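Local coordinates for protein O-ureido-L-serine synthase (Streptomyces lavendulae, PDB 3X44) that uses pyridoxal 5'-phosphate to add hydroxyurea to O-acetyl-L-serine, giving O-ureido-L-serine for D-cycloserine biosynthesis, and also makes L-cysteine from sulfide, at residues Leu169-Thr174 with Glu195-Ala200; Gln20-Glu25 with Ala255-Ile260; Gly259-Ile264 with Thr300-Gly305. The protein carries 1 engineered substitution. One frame throughout, in Å; residues are numbered along the deposited sequence.

Contact 1 (Leu169-Thr174 with Glu195-Ala200); sequences LDHFVT and EVRVVA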
loop_
_atom_site.group_PDB
_atom_site.type_symbol
_atom_site.label_atom_id
_atom_site.label_comp_id
_atom_site.label_asym_id
_atom_site.label_seq_id
_atom_site.Cartn_x
_atom_site.Cartn_y
_atom_site.Cartn_z
ATOM N N LEU A 169 19.677 5.115 10.317
ATOM C CA LEU A 169 19.568 3.753 10.829
ATOM C C LEU A 169 20.976 3.349 11.256
ATOM O O LEU A 169 21.900 3.346 10.441
ATOM C CB LEU A 169 19.042 2.786 9.757
ATOM C CG LEU A 169 18.911 1.328 10.227
ATOM C CD1 LEU A 169 17.954 1.249 11.409
ATOM C CD2 LEU A 169 18.423 0.445 9.078
ATOM N N ASP A 170 21.126 3.012 12.533
ATOM C CA ASP A 170 22.423 2.638 13.095
ATOM C C ASP A 170 22.640 1.166 13.427
ATOM O O ASP A 170 23.749 0.658 13.270
ATOM C CB ASP A 170 22.684 3.464 14.354
ATOM C CG ASP A 170 22.684 4.945 14.077
ATOM O OD1 ASP A 170 23.608 5.413 13.383
ATOM O OD2 ASP A 170 21.756 5.634 14.542
ATOM N N HIS A 171 21.604 0.483 13.910
ATOM C CA HIS A 171 21.731 -0.934 14.259
ATOM C C HIS A 171 20.535 -1.758 13.815
ATOM O O HIS A 171 19.397 -1.301 13.897
ATOM C CB HIS A 171 21.866 -1.119 15.768
ATOM C CG HIS A 171 22.779 -0.138 16.425
ATOM N ND1 HIS A 171 24.085 -0.439 16.745
ATOM C CD2 HIS A 171 22.570 1.134 16.841
ATOM C CE1 HIS A 171 24.642 0.608 17.330
ATOM N NE2 HIS A 171 23.744 1.574 17.399
ATOM N N PHE A 172 20.813 -2.972 13.347
ATOM C CA PHE A 172 19.782 -3.916 12.930
ATOM C C PHE A 172 19.920 -5.090 13.904
ATOM O O PHE A 172 20.975 -5.719 13.984
ATOM C CB PHE A 172 20.025 -4.397 11.499
ATOM C CG PHE A 172 19.103 -5.504 11.070
ATOM C CD1 PHE A 172 17.733 -5.278 10.948
ATOM C CD2 PHE A 172 19.598 -6.774 10.809
ATOM C CE1 PHE A 172 16.869 -6.302 10.573
ATOM C CE2 PHE A 172 18.743 -7.806 10.433
ATOM C CZ PHE A 172 17.375 -7.569 10.314
ATOM N N VAL A 173 18.859 -5.399 14.639
ATOM C CA VAL A 173 18.938 -6.473 15.624
ATOM C C VAL A 173 18.082 -7.692 15.345
ATOM O O VAL A 173 16.889 -7.582 15.083
ATOM C CB VAL A 173 18.574 -5.947 17.020
ATOM C CG1 VAL A 173 18.866 -7.004 18.062
ATOM C CG2 VAL A 173 19.348 -4.664 17.309
ATOM N N THR A 174 18.694 -8.863 15.429
ATOM C CA THR A 174 17.964 -10.095 15.192
ATOM C C THR A 174 18.611 -11.298 15.860
ATOM O O THR A 174 19.813 -11.311 16.131
ATOM C CB THR A 174 17.866 -10.406 13.679
ATOM O OG1 THR A 174 17.205 -11.668 13.489
ATOM C CG2 THR A 174 19.260 -10.482 13.066
ATOM N N GLU A 195 27.303 0.935 6.877
ATOM C CA GLU A 195 27.501 1.638 8.141
ATOM C C GLU A 195 26.647 1.046 9.257
ATOM O O GLU A 195 27.009 1.130 10.434
ATOM C CB GLU A 195 27.166 3.121 7.983
ATOM C CG GLU A 195 28.379 4.004 7.770
ATOM C CD GLU A 195 28.718 4.172 6.304
ATOM O OE1 GLU A 195 28.257 3.343 5.487
ATOM O OE2 GLU A 195 29.444 5.133 5.966
ATOM N N VAL A 196 25.512 0.457 8.885
ATOM C CA VAL A 196 24.604 -0.155 9.850
ATOM C C VAL A 196 25.272 -1.334 10.557
ATOM O O VAL A 196 25.857 -2.205 9.907
ATOM C CB VAL A 196 23.318 -0.668 9.165
ATOM C CG1 VAL A 196 22.401 -1.317 10.193
ATOM C CG2 VAL A 196 22.600 0.480 8.467
ATOM N N ARG A 197 25.180 -1.359 11.886
ATOM C CA ARG A 197 25.766 -2.438 12.672
ATOM C C ARG A 197 24.784 -3.595 12.745
ATOM O O ARG A 197 23.653 -3.435 13.209
ATOM C CB ARG A 197 26.105 -1.960 14.093
ATOM C CG ARG A 197 27.394 -1.141 14.178
ATOM C CD ARG A 197 28.009 -1.176 15.576
ATOM N NE ARG A 197 28.826 -2.367 15.790
ATOM C CZ ARG A 197 30.102 -2.479 15.431
ATOM N NH1 ARG A 197 30.716 -1.467 14.836
ATOM N NH2 ARG A 197 30.764 -3.606 15.667
ATOM N N VAL A 198 25.220 -4.758 12.274
ATOM C CA VAL A 198 24.390 -5.949 12.287
ATOM C C VAL A 198 24.640 -6.708 13.583
ATOM O O VAL A 198 25.709 -7.281 13.792
ATOM C CB VAL A 198 24.692 -6.863 11.071
ATOM C CG1 VAL A 198 23.949 -8.183 11.214
ATOM C CG2 VAL A 198 24.269 -6.162 9.779
ATOM N N VAL A 199 23.633 -6.703 14.451
ATOM C CA VAL A 199 23.716 -7.351 15.753
ATOM C C VAL A 199 22.942 -8.661 15.808
ATOM O O VAL A 199 21.719 -8.670 15.680
ATOM C CB VAL A 199 23.164 -6.407 16.856
ATOM C CG1 VAL A 199 23.286 -7.055 18.221
ATOM C CG2 VAL A 199 23.916 -5.077 16.818
ATOM N N ALA A 200 23.658 -9.762 16.016
ATOM C CA ALA A 200 23.024 -11.081 16.103
ATOM C C ALA A 200 23.166 -11.617 17.520
ATOM O O ALA A 200 24.274 -11.743 18.037
ATOM C CB ALA A 200 23.667 -12.056 15.108
HETATM O O HOH W 1 25.933 3.774 12.178
#
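Strands 171-174 and 197-200 run parallel, 4.8 Å apart at their closest with their directions 17° apart, and pair His171 with Arg197, Phe172 with Val198, Val173 with Val199 and Thr174 with Ala200. Four backbone bonds tie them: Arg197 N to Asp170 O at 2.8 Å, Phe172 N to Arg197 O, Val199 N to Phe172 O, and Thr174 N to Val199 O at 3.0 Å. The first is straight at its hydrogen, yet its donor is tilted 31° from the carbonyl plane, whereas the other three donors lie nearly in line with the C=O they meet.

On one face, His171 and Arg197 lie side by side and point the same way. Both have CG anti to the carbonyl carbon, and ND1 of the imidazole comes 3.7 Å from Arg197 CB; this buried nitrogen has no polar partner in the model. The arginine then bends at chi3 (83°) and carries its guanidinium away to a salt bridge with Asp238. Further along this face, Val173 CG2 meets Val199 CB at 4.2 Å.

Just ahead of the paired residues, Val196 uses both methyls: CG2 sits 3.5 Å from Leu169 O and also touches Leu169 CG, while CG1 packs 4.1 Å from Phe172 CB. Before the strands pair, a water donates to Asp170 OD1 and, weakly, to Glu195 O; OD2 of the same aspartate is held by Arg168.

This is the beta-alpha-beta crossover of strand 171-174, helix 180-192 and strand 197-203. That helix covers Phe172, Val198 and Ala200, helix 264-278 covers His171, Val173 and Val199 on the opposite face, and strand 285-290 bonds along the other edge of strand 171-174.

Contact 2 (Gln20-Glu25 with Ala255-Ile260); sequences QRMAPE and AAEEGI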
loop_
_atom_site.group_PDB
_atom_site.type_symbol
_atom_site.label_atom_id
_atom_site.label_comp_id
_atom_site.label_asym_id
_atom_site.label_seq_id
_atom_site.Cartn_x
_atom_site.Cartn_y
_atom_site.Cartn_z
ATOM N N GLN A 20 6.980 3.751 21.398
ATOM C CA GLN A 20 6.644 5.056 21.949
ATOM C C GLN A 20 7.154 5.397 23.348
ATOM O O GLN A 20 7.380 6.570 23.643
ATOM C CB GLN A 20 5.129 5.236 21.905
ATOM C CG GLN A 20 4.589 5.442 20.500
ATOM C CD GLN A 20 4.812 6.858 20.003
ATOM O OE1 GLN A 20 5.925 7.388 20.073
ATOM N NE2 GLN A 20 3.756 7.480 19.498
ATOM N N ARG A 21 7.331 4.403 24.212
ATOM C CA ARG A 21 7.808 4.702 25.557
ATOM C C ARG A 21 8.896 3.792 26.126
ATOM O O ARG A 21 9.514 4.131 27.126
ATOM C CB ARG A 21 6.626 4.744 26.533
ATOM C CG ARG A 21 5.631 3.605 26.380
ATOM C CD ARG A 21 4.425 3.789 27.299
ATOM N NE ARG A 21 3.536 4.855 26.834
ATOM C CZ ARG A 21 2.679 4.731 25.825
ATOM N NH1 ARG A 21 2.589 3.582 25.166
ATOM N NH2 ARG A 21 1.912 5.755 25.473
ATOM N N MET A 22 9.151 2.654 25.492
ATOM C CA MET A 22 10.153 1.730 26.005
ATOM C C MET A 22 11.606 2.112 25.732
ATOM O O MET A 22 12.509 1.709 26.468
ATOM C CB MET A 22 9.887 0.326 25.463
ATOM C CG MET A 22 8.825 -0.432 26.227
ATOM S SD MET A 22 8.485 -2.023 25.471
ATOM C CE MET A 22 9.946 -2.947 25.928
ATOM N N ALA A 23 11.835 2.887 24.683
ATOM C CA ALA A 23 13.192 3.284 24.327
ATOM C C ALA A 23 13.731 4.472 25.113
ATOM O O ALA A 23 12.980 5.361 25.503
ATOM C CB ALA A 23 13.260 3.596 22.841
ATOM N N PRO A 24 15.052 4.487 25.370
ATOM C CA PRO A 24 15.666 5.598 26.107
ATOM C C PRO A 24 15.411 6.890 25.324
ATOM O O PRO A 24 15.517 6.913 24.097
ATOM C CB PRO A 24 17.148 5.226 26.162
ATOM C CG PRO A 24 17.183 3.740 25.931
ATOM C CD PRO A 24 16.033 3.448 25.013
ATOM N N GLU A 25 15.075 7.960 26.039
ATOM C CA GLU A 25 14.756 9.253 25.430
ATOM C C GLU A 25 15.623 9.740 24.271
ATOM O O GLU A 25 15.100 10.251 23.279
ATOM C CB GLU A 25 14.723 10.344 26.506
ATOM C CG GLU A 25 13.661 11.410 26.266
ATOM C CD GLU A 25 14.174 12.820 26.508
ATOM O OE1 GLU A 25 14.998 13.005 27.431
ATOM O OE2 GLU A 25 13.752 13.744 25.776
ATOM N N ALA A 255 3.831 -5.723 25.074
ATOM C CA ALA A 255 2.381 -5.833 25.029
ATOM C C ALA A 255 1.678 -4.871 25.989
ATOM O O ALA A 255 0.674 -4.261 25.633
ATOM C CB ALA A 255 1.965 -7.266 25.327
ATOM N N ALA A 256 2.213 -4.716 27.197
ATOM C CA ALA A 256 1.593 -3.843 28.195
ATOM C C ALA A 256 1.980 -2.357 28.131
ATOM O O ALA A 256 1.248 -1.491 28.638
ATOM C CB ALA A 256 1.877 -4.392 29.596
ATOM N N GLU A 257 3.115 -2.055 27.502
ATOM C CA GLU A 257 3.578 -0.672 27.413
ATOM C C GLU A 257 3.512 -0.078 26.010
ATOM O O GLU A 257 3.604 1.138 25.836
ATOM C CB GLU A 257 5.008 -0.574 27.948
ATOM C CG GLU A 257 5.115 -0.844 29.436
ATOM C CD GLU A 257 6.549 -0.930 29.916
ATOM O OE1 GLU A 257 7.381 -0.112 29.472
ATOM O OE2 GLU A 257 6.844 -1.814 30.744
ATOM N N GLU A 258 3.338 -0.928 25.008
ATOM C CA GLU A 258 3.278 -0.438 23.640
ATOM C C GLU A 258 2.115 -1.025 22.853
ATOM O O GLU A 258 1.829 -0.594 21.735
ATOM C CB GLU A 258 4.600 -0.742 22.924
ATOM C CG GLU A 258 5.832 -0.215 23.649
ATOM C CD GLU A 258 6.159 1.219 23.269
ATOM O OE1 GLU A 258 5.445 1.788 22.411
ATOM O OE2 GLU A 258 7.126 1.775 23.828
ATOM N N GLY A 259 1.432 -1.999 23.432
ATOM C CA GLY A 259 0.326 -2.607 22.718
ATOM C C GLY A 259 0.805 -3.523 21.601
ATOM O O GLY A 259 0.095 -3.749 20.627
ATOM N N ILE A 260 2.024 -4.032 21.727
ATOM C CA ILE A 260 2.567 -4.947 20.722
ATOM C C ILE A 260 2.807 -6.295 21.399
ATOM O O ILE A 260 3.667 -6.425 22.272
ATOM C CB ILE A 260 3.885 -4.416 20.121
ATOM C CG1 ILE A 260 3.636 -3.061 19.455
ATOM C CG2 ILE A 260 4.412 -5.392 19.068
ATOM C CD1 ILE A 260 4.897 -2.301 19.112
#
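Glu258, where the chain leaves helical geometry after residue 257, reaches across and takes hold of three successive backbone amides, those of Gln20, Arg21 and Met22. CG leaves CB anti to the carbonyl carbon, and the bend at chi2 (-87°) turns the carboxylate toward the loop. CG lies against Met22, 3.7 Å from SD. CD comes 3.3 Å from Gln20 N. At the tip, OE1 accepts from Gln20 N at 2.7 Å, on its syn side. OE2 takes two bonds, from Arg21 N at 2.7 Å, also syn, and from Met22 N at 2.8 Å, nearly along the C-O axis. A buried carboxylate gripped by three amides is probably stabilised as the anion.

Arg21 slides past Glu258 in the opposite direction. Its bend at chi3 brings NH1 to Glu257 O at 2.7 Å, the oxygen sitting at the guanidinium edge and in its plane; the same nitrogen also bonds Ala84 O of the second subunit. Met22 CG rests 3.6 Å from Glu257 OE1, an oxygen salt-bridged to Arg253.

The loop between strands 16-18 and 28-33 is thereby fastened to the C-terminal end of helix 244-257, with Met22 inserted between that helix and helix 264-278.

Contact 3 (Gly259-Ile264 with Thr300-Gly305); sequences GIFAGI and TFLFDG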
loop_
_atom_site.group_PDB
_atom_site.type_symbol
_atom_site.label_atom_id
_atom_site.label_comp_id
_atom_site.label_asym_id
_atom_site.label_seq_id
_atom_site.Cartn_x
_atom_site.Cartn_y
_atom_site.Cartn_z
ATOM N N GLY A 259 1.432 -1.999 23.432
ATOM C CA GLY A 259 0.326 -2.607 22.718
ATOM C C GLY A 259 0.805 -3.523 21.601
ATOM O O GLY A 259 0.095 -3.749 20.627
ATOM N N ILE A 260 2.024 -4.032 21.727
ATOM C CA ILE A 260 2.567 -4.947 20.722
ATOM C C ILE A 260 2.807 -6.295 21.399
ATOM O O ILE A 260 3.667 -6.425 22.272
ATOM C CB ILE A 260 3.885 -4.416 20.121
ATOM C CG1 ILE A 260 3.636 -3.061 19.455
ATOM C CG2 ILE A 260 4.412 -5.392 19.068
ATOM C CD1 ILE A 260 4.897 -2.301 19.112
ATOM N N PHE A 261 2.015 -7.287 20.995
ATOM C CA PHE A 261 2.071 -8.632 21.552
ATOM C C PHE A 261 2.871 -9.568 20.650
ATOM O O PHE A 261 2.392 -9.989 19.602
ATOM C CB PHE A 261 0.645 -9.160 21.726
ATOM C CG PHE A 261 0.560 -10.428 22.516
ATOM C CD1 PHE A 261 1.286 -10.578 23.695
ATOM C CD2 PHE A 261 -0.250 -11.476 22.083
ATOM C CE1 PHE A 261 1.209 -11.750 24.431
ATOM C CE2 PHE A 261 -0.336 -12.655 22.811
ATOM C CZ PHE A 261 0.395 -12.795 23.989
ATOM N N ALA A 262 4.080 -9.909 21.085
ATOM C CA ALA A 262 4.968 -10.761 20.299
ATOM C C ALA A 262 5.551 -11.922 21.095
ATOM O O ALA A 262 5.389 -12.002 22.313
ATOM C CB ALA A 262 6.091 -9.911 19.711
ATOM N N GLY A 263 6.247 -12.817 20.399
ATOM C CA GLY A 263 6.829 -13.977 21.057
ATOM C C GLY A 263 8.076 -13.710 21.885
ATOM O O GLY A 263 8.450 -12.562 22.117
ATOM N N ILE A 264 8.720 -14.787 22.329
ATOM C CA ILE A 264 9.922 -14.690 23.145
ATOM C C ILE A 264 11.105 -14.136 22.378
ATOM O O ILE A 264 11.754 -13.198 22.834
ATOM C CB ILE A 264 10.328 -16.050 23.728
ATOM C CG1 ILE A 264 9.084 -16.861 24.087
ATOM C CG2 ILE A 264 11.194 -15.845 24.956
ATOM C CD1 ILE A 264 8.304 -16.303 25.277
ATOM N N THR A 300 3.168 -20.982 27.520
ATOM C CA THR A 300 4.586 -20.942 27.852
ATOM C C THR A 300 4.853 -20.092 29.088
ATOM O O THR A 300 3.936 -19.487 29.645
ATOM C CB THR A 300 5.393 -20.385 26.680
ATOM O OG1 THR A 300 5.146 -18.978 26.557
ATOM C CG2 THR A 300 4.987 -21.091 25.378
ATOM N N PHE A 301 6.111 -20.031 29.508
ATOM C CA PHE A 301 6.452 -19.264 30.694
ATOM C C PHE A 301 6.207 -17.774 30.518
ATOM O O PHE A 301 6.403 -16.988 31.443
ATOM C CB PHE A 301 7.898 -19.550 31.125
ATOM C CG PHE A 301 8.947 -18.856 30.306
ATOM C CD1 PHE A 301 10.004 -18.202 30.937
ATOM C CD2 PHE A 301 8.931 -18.915 28.919
ATOM C CE1 PHE A 301 11.037 -17.622 30.195
ATOM C CE2 PHE A 301 9.956 -18.339 28.167
ATOM C CZ PHE A 301 11.013 -17.691 28.808
ATOM N N LEU A 302 5.759 -17.394 29.326
ATOM C CA LEU A 302 5.461 -16.001 29.057
ATOM C C LEU A 302 4.272 -15.613 29.928
ATOM O O LEU A 302 4.094 -14.446 30.293
ATOM C CB LEU A 302 5.103 -15.810 27.582
ATOM C CG LEU A 302 4.529 -14.440 27.234
ATOM C CD1 LEU A 302 5.585 -13.367 27.504
ATOM C CD2 LEU A 302 4.099 -14.424 25.776
ATOM N N PHE A 303 3.463 -16.612 30.265
ATOM C CA PHE A 303 2.282 -16.394 31.078
ATOM C C PHE A 303 2.362 -17.010 32.476
ATOM O O PHE A 303 1.336 -17.259 33.114
ATOM C CB PHE A 303 1.051 -16.912 30.329
ATOM C CG PHE A 303 0.574 -15.979 29.249
ATOM C CD1 PHE A 303 1.205 -15.949 28.007
ATOM C CD2 PHE A 303 -0.502 -15.120 29.479
ATOM C CE1 PHE A 303 0.776 -15.080 27.009
ATOM C CE2 PHE A 303 -0.941 -14.248 28.491
ATOM C CZ PHE A 303 -0.302 -14.224 27.251
ATOM N N ASP A 304 3.583 -17.252 32.951
ATOM C CA ASP A 304 3.772 -17.802 34.291
ATOM C C ASP A 304 3.256 -16.744 35.271
ATOM O O ASP A 304 3.630 -15.576 35.180
ATOM C CB ASP A 304 5.258 -18.062 34.566
ATOM C CG ASP A 304 5.714 -19.445 34.108
ATOM O OD1 ASP A 304 4.856 -20.311 33.822
ATOM O OD2 ASP A 304 6.944 -19.660 34.033
ATOM N N GLY A 305 2.390 -17.150 36.190
ATOM C CA GLY A 305 1.852 -16.214 37.162
ATOM C C GLY A 305 0.656 -15.405 36.692
ATOM O O GLY A 305 0.130 -14.581 37.446
#
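With CG anti to the backbone N (chi1 -170°), Phe261 swings its ring toward residues 300-305, and Phe303, whose CG is anti to the carbonyl carbon (chi1 -78°), comes to meet it from the opposite direction. Their rings meet at CZ, 3.6 Å apart, with Phe261 CZ near the plane of the Phe303 ring and Phe303 CE1 in the plane of the Phe261 ring. Leu302 CD2 comes obliquely to the Phe261 ring, 4.2 Å from CE1. At the other end, Ile264 CD1 touches both Leu302 and Phe301: Leu302 CB at 4.0 Å and Phe301 CE2 at 3.9 Å, the latter ring met obliquely.

The side chains that meet are almost all apolar, and no hydrogen bond crosses the contact. It sets the loop that leads from helix 244-257 into helix 264-278 against a short 3-10 turn at residues 301-302, with Gly263 in the N-cap position of helix 264-278. Phe303 N bonds back to Thr300 O inside that turn, and the Thr300 hydroxyl OG1 donates to Tyr297 O.

Arg248 and Arg252, from helix 244-257, bond the carbonyls of Phe301 and Leu302 respectively. The aromatic pair also borders the subunit interface, where Leu104 of the second subunit packs on Phe261 and Lys103 of that subunit on Phe303.

How the contacts relate
Contacts 2 and 3 adjoin through the shared residues Gly259 and Ile260, where the chain leaves helix 244-257. Their centres are 15 Å apart, they touch where Ala255 CB packs on Phe261 CD1 at 3.8 Å, and both reach the second subunit. Contact 1 stands apart in the sheet, its nearest atoms about 11 Å from contact 2 and about 10 Å from contact 3; helix 264-278 links all three, packing on Val173, Met22 and, at its start, including Ile264. Two contacts come near the bound external aldimine of pyridoxal phosphate with O-ureido-L-serine: the Thr174 side chain is about 6 Å from it and that of Ile264 about 7 Å, while contact 2 lies away from the site.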